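Local coordinates for uncharacterized protein, DUF633, LMOf2365_1472 (Listeria monocytogenes str. 4b F2365, PDB 3GNL) that is uncharacterised experimentally but probably methylates N1 of an adenine in tRNA, as members of its Rossmann-type methyltransferase family do, at residues A[144-149]-A[179-184]; A[7-12]-A[149-154]. All blocks are in the same frame, centred on the assembly; numbering follows the deposited sequence.

Contact 1 of 2, residues A[144-149]-A[179-184]; sequences TSEAIL and PCLLKE
Strand 144-149 and helix 179-184 meet at Glu146 and Cys180, whose CA atoms are 5.7 Å apart; the segment axes approach to 7.1 Å and cross at -63°. The polar centre of the contact is the buried carboxylate of Glu146. OE1 accepts two successive backbone N-H groups, that of Cys180 at 2.7 Å (N to OE1) and that of Leu181 at 3.1 Å (N to OE1). The second bond is the straighter, 159° against 135°. Both donors come from the anti side but tilted out of the carboxylate plane, and from opposite faces of it, so OE1 sits between them. With CG anti to its own carbonyl carbon and the chain extended beyond, Glu146 reaches alongside Cys180. Its OE2 forms a salt bridge with Arg133, which probably helps to keep the buried acid charged.

Apolar contacts flank this grip. Leu181 CD2 lies over the strand backbone, 3.6 Å from Ala147 C, and also meets CB of Glu146 and CG2 of Ile148. On the other flank, Cys180 SG rests 3.9 Å from Ser145 CA. Two waters extend the contact: Glu184 OE1 receives a hydrogen bond from each, at 2.8 Å (both water oxygens to OE1), and one donates onward to Glu146 O while the other accepts from Ile148 N. Thr144 and Ser145 both face Val160 in a classic beta bulge. Helix 179-184, following the last strand, packs here against edge strand 141-151 of the 3-2-1-4-5-7-6 sheet, with 154-163 antiparallel, that marks Rossmann-like methyltransferases.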
loop_
_atom_site.group_PDB
_atom_site.type_symbol
_atom_site.label_atom_id
_atom_site.label_comp_id
_atom_site.label_asym_id
_atom_site.label_seq_id
_atom_site.Cartn_x
_atom_site.Cartn_y
_atom_site.Cartn_z
ATOM N N THR A 144 -7.593 9.336 1.871
ATOM C CA THR A 144 -7.685 10.320 2.927
ATOM C C THR A 144 -6.395 10.683 3.602
ATOM O O THR A 144 -6.275 11.758 4.149
ATOM C CB THR A 144 -8.662 9.848 3.999
ATOM O OG1 THR A 144 -8.234 8.572 4.457
ATOM C CG2 THR A 144 -10.047 9.675 3.366
ATOM N N SER A 145 -5.393 9.800 3.518
ATOM C CA SER A 145 -4.079 10.076 4.064
ATOM C C SER A 145 -3.095 9.278 3.222
ATOM O O SER A 145 -3.456 8.257 2.660
ATOM C CB SER A 145 -3.931 9.577 5.509
ATOM O OG SER A 145 -4.676 10.363 6.446
ATOM N N GLU A 146 -1.865 9.821 3.160
ATOM C CA GLU A 146 -0.716 9.048 2.620
ATOM C C GLU A 146 0.534 9.436 3.338
ATOM O O GLU A 146 0.663 10.529 3.926
ATOM C CB GLU A 146 -0.514 9.338 1.114
ATOM C CG GLU A 146 -1.736 9.056 0.236
ATOM C CD GLU A 146 -1.481 9.362 -1.261
ATOM O OE1 GLU A 146 -1.282 10.577 -1.562
ATOM O OE2 GLU A 146 -1.484 8.398 -2.043
ATOM N N ALA A 147 1.491 8.518 3.270
ATOM C CA ALA A 147 2.803 8.757 3.821
ATOM C C ALA A 147 3.841 8.162 2.890
ATOM O O ALA A 147 3.570 7.198 2.177
ATOM C CB ALA A 147 2.957 8.175 5.220
ATOM N N ILE A 148 5.030 8.729 2.963
ATOM C CA ILE A 148 6.195 8.200 2.235
ATOM C C ILE A 148 7.335 8.205 3.216
ATOM O O ILE A 148 7.526 9.186 3.944
ATOM C CB ILE A 148 6.482 8.951 0.866
ATOM C CG1 ILE A 148 7.456 8.161 0.003
ATOM C CG2 ILE A 148 6.812 10.415 1.049
ATOM C CD1 ILE A 148 7.556 8.644 -1.448
ATOM N N LEU A 149 8.065 7.089 3.285
ATOM C CA LEU A 149 9.165 7.024 4.233
ATOM C C LEU A 149 10.299 6.231 3.627
ATOM O O LEU A 149 10.122 5.518 2.614
ATOM C CB LEU A 149 8.698 6.438 5.572
ATOM C CG LEU A 149 8.104 5.028 5.588
ATOM C CD1 LEU A 149 9.114 3.905 5.914
ATOM C CD2 LEU A 149 6.962 4.985 6.598
ATOM N N PRO A 179 -2.327 11.855 -4.189
ATOM C CA PRO A 179 -2.887 13.188 -3.974
ATOM C C PRO A 179 -2.432 13.894 -2.696
ATOM O O PRO A 179 -2.288 15.101 -2.699
ATOM C CB PRO A 179 -4.413 12.938 -3.966
ATOM C CG PRO A 179 -4.513 11.508 -3.451
ATOM C CD PRO A 179 -3.327 10.782 -4.137
ATOM N N CYS A 180 -2.209 13.146 -1.619
ATOM C CA CYS A 180 -1.721 13.734 -0.384
ATOM C C CYS A 180 -0.232 13.969 -0.465
ATOM O O CYS A 180 0.261 15.004 -0.016
ATOM C CB CYS A 180 -2.056 12.822 0.817
ATOM S SG CYS A 180 -3.853 12.339 0.954
ATOM N N LEU A 181 0.490 13.010 -1.051
ATOM C CA LEU A 181 1.931 13.126 -1.132
ATOM C C LEU A 181 2.348 14.307 -1.996
ATOM O O LEU A 181 3.337 15.001 -1.708
ATOM C CB LEU A 181 2.559 11.843 -1.706
ATOM C CG LEU A 181 2.346 10.570 -0.853
ATOM C CD1 LEU A 181 3.008 9.387 -1.563
ATOM C CD2 LEU A 181 2.876 10.689 0.556
ATOM N N LEU A 182 1.583 14.551 -3.045
ATOM C CA LEU A 182 2.030 15.668 -3.889
ATOM C C LEU A 182 1.706 17.057 -3.313
ATOM O O LEU A 182 2.346 18.020 -3.692
ATOM C CB LEU A 182 1.592 15.492 -5.342
ATOM C CG LEU A 182 0.132 15.670 -5.685
ATOM C CD1 LEU A 182 -0.189 17.170 -5.914
ATOM C CD2 LEU A 182 -0.135 14.872 -6.950
ATOM N N LYS A 183 0.730 17.146 -2.414
ATOM C CA LYS A 183 0.505 18.378 -1.639
ATOM C C LYS A 183 1.615 18.624 -0.601
ATOM O O LYS A 183 2.101 19.741 -0.431
ATOM C CB LYS A 183 -0.868 18.375 -0.954
ATOM C CG LYS A 183 -2.076 18.486 -1.880
ATOM C CD LYS A 183 -3.254 19.085 -1.096
ATOM C CE LYS A 183 -4.600 18.499 -1.518
ATOM N NZ LYS A 183 -5.539 18.423 -0.350
ATOM N N GLU A 184 2.016 17.556 0.071
ATOM C CA GLU A 184 3.012 17.591 1.119
ATOM C C GLU A 184 4.411 17.927 0.584
ATOM O O GLU A 184 5.143 18.698 1.208
ATOM C CB GLU A 184 3.027 16.243 1.813
ATOM C CG GLU A 184 4.013 16.176 2.954
ATOM C CD GLU A 184 4.267 14.752 3.508
ATOM O OE1 GLU A 184 4.076 13.707 2.798
ATOM O OE2 GLU A 184 4.696 14.693 4.693
HETATM O O HOH W 1 1.359 13.085 2.732
HETATM O O HOH W 2 4.944 11.407 4.144
#

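Contact 2 of 2, residues A[7-12]-A[149-154]; sequences QLSKRL and LREDNK
Ser9 and Glu151 touch where a capped helix start meets the tip of a beta hairpin: helix 10-16 begins just after Ser9, and strand 141-151 turns back through Asp152 and Asn153. The two-residue turn is closed by reciprocal backbone bonds between Glu151 and Lys154.

Ser9 holds the N-cap position. Its OG accepts from Leu12 N at 3.0 Å and 165°; a chi1 of 67°, setting OG between the backbone N and the carbonyl carbon, turns the oxygen to that N-H. Its CB packs 3.5 Å from Glu151 OE1. At Lys10 the backbone N donates to Glu151 OE2 at 2.9 Å, reaching the syn side of the carboxylate but tilted out of its plane. The lysine side chain crosses that of Glu151 at about a right angle, its CB and CG near OE2, while NZ, 6.1 Å from Glu151 OE2, makes no salt bridge to it. Arg11 N then bonds Glu151 OE1 from above the same plane, also at 2.9 Å. Ser9 and Glu151 thus satisfy three successive N-H groups of the first helical turn, and the acid's charge should suit the positive end of the helix dipole.

Leu149 CD1 adds an apolar touch 4.1 Å from Arg11 CA. The Arg11 guanidinium has NH1 bonded to Gln124, and water 3 lies in the plane at its edge, accepting from Arg11 NE at 2.9 Å and donating to Glu151 OE1 at 2.8 Å.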
loop_
_atom_site.group_PDB
_atom_site.type_symbol
_atom_site.label_atom_id
_atom_site.label_comp_id
_atom_site.label_asym_id
_atom_site.label_seq_id
_atom_site.Cartn_x
_atom_site.Cartn_y
_atom_site.Cartn_z
ATOM N N GLN A 7 9.862 -3.932 19.114
ATOM C CA GLN A 7 9.400 -2.698 18.491
ATOM C C GLN A 7 9.078 -2.950 16.989
ATOM O O GLN A 7 9.769 -3.720 16.324
ATOM C CB GLN A 7 10.507 -1.654 18.678
ATOM C CG GLN A 7 10.432 -0.380 17.862
ATOM C CD GLN A 7 11.643 0.510 18.113
ATOM O OE1 GLN A 7 12.238 0.464 19.190
ATOM N NE2 GLN A 7 12.010 1.318 17.126
ATOM N N LEU A 8 8.024 -2.322 16.464
ATOM C CA LEU A 8 7.724 -2.472 15.032
ATOM C C LEU A 8 8.775 -1.774 14.184
ATOM O O LEU A 8 9.398 -0.792 14.624
ATOM C CB LEU A 8 6.370 -1.848 14.678
ATOM C CG LEU A 8 5.097 -2.509 15.194
ATOM C CD1 LEU A 8 3.864 -1.757 14.702
ATOM C CD2 LEU A 8 4.986 -3.967 14.802
ATOM N N SER A 9 8.945 -2.234 12.937
ATOM C CA SER A 9 9.692 -1.459 11.960
ATOM C C SER A 9 9.022 -0.085 11.754
ATOM O O SER A 9 7.823 0.065 12.035
ATOM C CB SER A 9 9.763 -2.186 10.602
ATOM O OG SER A 9 8.479 -2.261 10.006
ATOM N N LYS A 10 9.778 0.889 11.250
ATOM C CA LYS A 10 9.208 2.215 10.990
ATOM C C LYS A 10 8.081 2.104 9.974
ATOM O O LYS A 10 7.086 2.821 10.042
ATOM C CB LYS A 10 10.277 3.202 10.509
ATOM C CG LYS A 10 11.297 3.501 11.568
ATOM C CD LYS A 10 10.766 4.560 12.539
ATOM C CE LYS A 10 11.912 5.159 13.372
ATOM N NZ LYS A 10 12.189 4.264 14.529
ATOM N N ARG A 11 8.252 1.207 9.015
ATOM C CA ARG A 11 7.217 0.954 7.999
ATOM C C ARG A 11 5.921 0.471 8.657
ATOM O O ARG A 11 4.817 1.003 8.380
ATOM C CB ARG A 11 7.739 -0.068 6.971
ATOM C CG ARG A 11 6.750 -0.442 5.874
ATOM C CD ARG A 11 7.355 -1.505 4.976
ATOM N NE ARG A 11 7.573 -2.737 5.727
ATOM C CZ ARG A 11 6.732 -3.774 5.759
ATOM N NH1 ARG A 11 5.595 -3.754 5.071
ATOM N NH2 ARG A 11 7.012 -4.835 6.517
ATOM N N LEU A 12 6.025 -0.566 9.481
ATOM C CA LEU A 12 4.818 -1.099 10.110
ATOM C C LEU A 12 4.262 -0.190 11.174
ATOM O O LEU A 12 3.053 -0.170 11.352
ATOM C CB LEU A 12 5.026 -2.530 10.632
ATOM C CG LEU A 12 5.175 -3.567 9.516
ATOM C CD1 LEU A 12 5.575 -4.898 10.204
ATOM C CD2 LEU A 12 3.929 -3.720 8.650
ATOM N N LEU A 149 8.065 7.089 3.285
ATOM C CA LEU A 149 9.165 7.024 4.233
ATOM C C LEU A 149 10.299 6.231 3.627
ATOM O O LEU A 149 10.122 5.518 2.614
ATOM C CB LEU A 149 8.698 6.438 5.572
ATOM C CG LEU A 149 8.104 5.028 5.588
ATOM C CD1 LEU A 149 9.114 3.905 5.914
ATOM C CD2 LEU A 149 6.962 4.985 6.598
ATOM N N ARG A 150 11.474 6.360 4.224
ATOM C CA ARG A 150 12.620 5.564 3.787
ATOM C C ARG A 150 13.081 4.721 4.982
ATOM O O ARG A 150 13.246 5.230 6.082
ATOM C CB ARG A 150 13.724 6.489 3.239
ATOM C CG ARG A 150 14.944 5.739 2.646
ATOM C CD ARG A 150 15.903 6.561 1.774
ATOM N NE ARG A 150 15.807 8.012 1.938
ATOM C CZ ARG A 150 15.437 8.847 0.962
ATOM N NH1 ARG A 150 15.370 10.143 1.182
ATOM N NH2 ARG A 150 15.147 8.379 -0.243
ATOM N N GLU A 151 13.228 3.424 4.783
ATOM C CA GLU A 151 13.763 2.548 5.821
ATOM C C GLU A 151 14.692 1.538 5.147
ATOM O O GLU A 151 14.335 0.941 4.128
ATOM C CB GLU A 151 12.626 1.824 6.578
ATOM C CG GLU A 151 13.108 0.915 7.716
ATOM C CD GLU A 151 12.002 0.460 8.647
ATOM O OE1 GLU A 151 10.861 0.146 8.190
ATOM O OE2 GLU A 151 12.295 0.360 9.860
ATOM N N ASP A 152 15.879 1.346 5.725
ATOM C CA ASP A 152 16.934 0.467 5.135
ATOM C C ASP A 152 17.219 0.802 3.650
ATOM O O ASP A 152 17.290 -0.091 2.790
ATOM C CB ASP A 152 16.572 -1.026 5.295
ATOM C CG ASP A 152 16.470 -1.465 6.751
ATOM O OD1 ASP A 152 17.103 -0.853 7.628
ATOM O OD2 ASP A 152 15.742 -2.437 7.027
ATOM N N ASN A 153 17.361 2.093 3.357
ATOM C CA ASN A 153 17.544 2.600 1.984
ATOM C C ASN A 153 16.504 2.129 0.948
ATOM O O ASN A 153 16.810 1.956 -0.233
ATOM C CB ASN A 153 18.980 2.335 1.484
ATOM C CG ASN A 153 19.385 3.261 0.345
ATOM O OD1 ASN A 153 18.960 4.425 0.270
ATOM N ND2 ASN A 153 20.213 2.745 -0.556
ATOM N N LYS A 154 15.265 1.898 1.390
ATOM C CA LYS A 154 14.179 1.614 0.452
ATOM C C LYS A 154 13.084 2.627 0.736
ATOM O O LYS A 154 12.856 2.963 1.899
ATOM C CB LYS A 154 13.648 0.188 0.633
ATOM C CG LYS A 154 14.368 -0.850 -0.222
ATOM C CD LYS A 154 14.065 -2.270 0.269
ATOM C CE LYS A 154 14.755 -2.549 1.618
ATOM N NZ LYS A 154 14.251 -3.795 2.275
HETATM O O HOH W 3 10.265 -2.202 6.756
#

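Overall arrangement
Contacts 1 and 2 lie on the same edge strand, 141-151, with centres about 17 Å apart. Leu149 ends one segment of contact 1 without touching 179-184 and begins one of contact 2. Side-chain alternation separates them: Glu146 and Ile148 point toward helix 179-184, Leu149 and Glu151 toward residues 7-12. The strand is covered on one face by helix 179-184, which follows the hairpin, and on the other by the start of helix 10-16. In each contact a strand glutamate accepts helical backbone N-H groups, through one oxygen in contact 1 and through both in contact 2. Contact 1 is the more enclosed: four of its eight touching residues are buried, against none of five in contact 2.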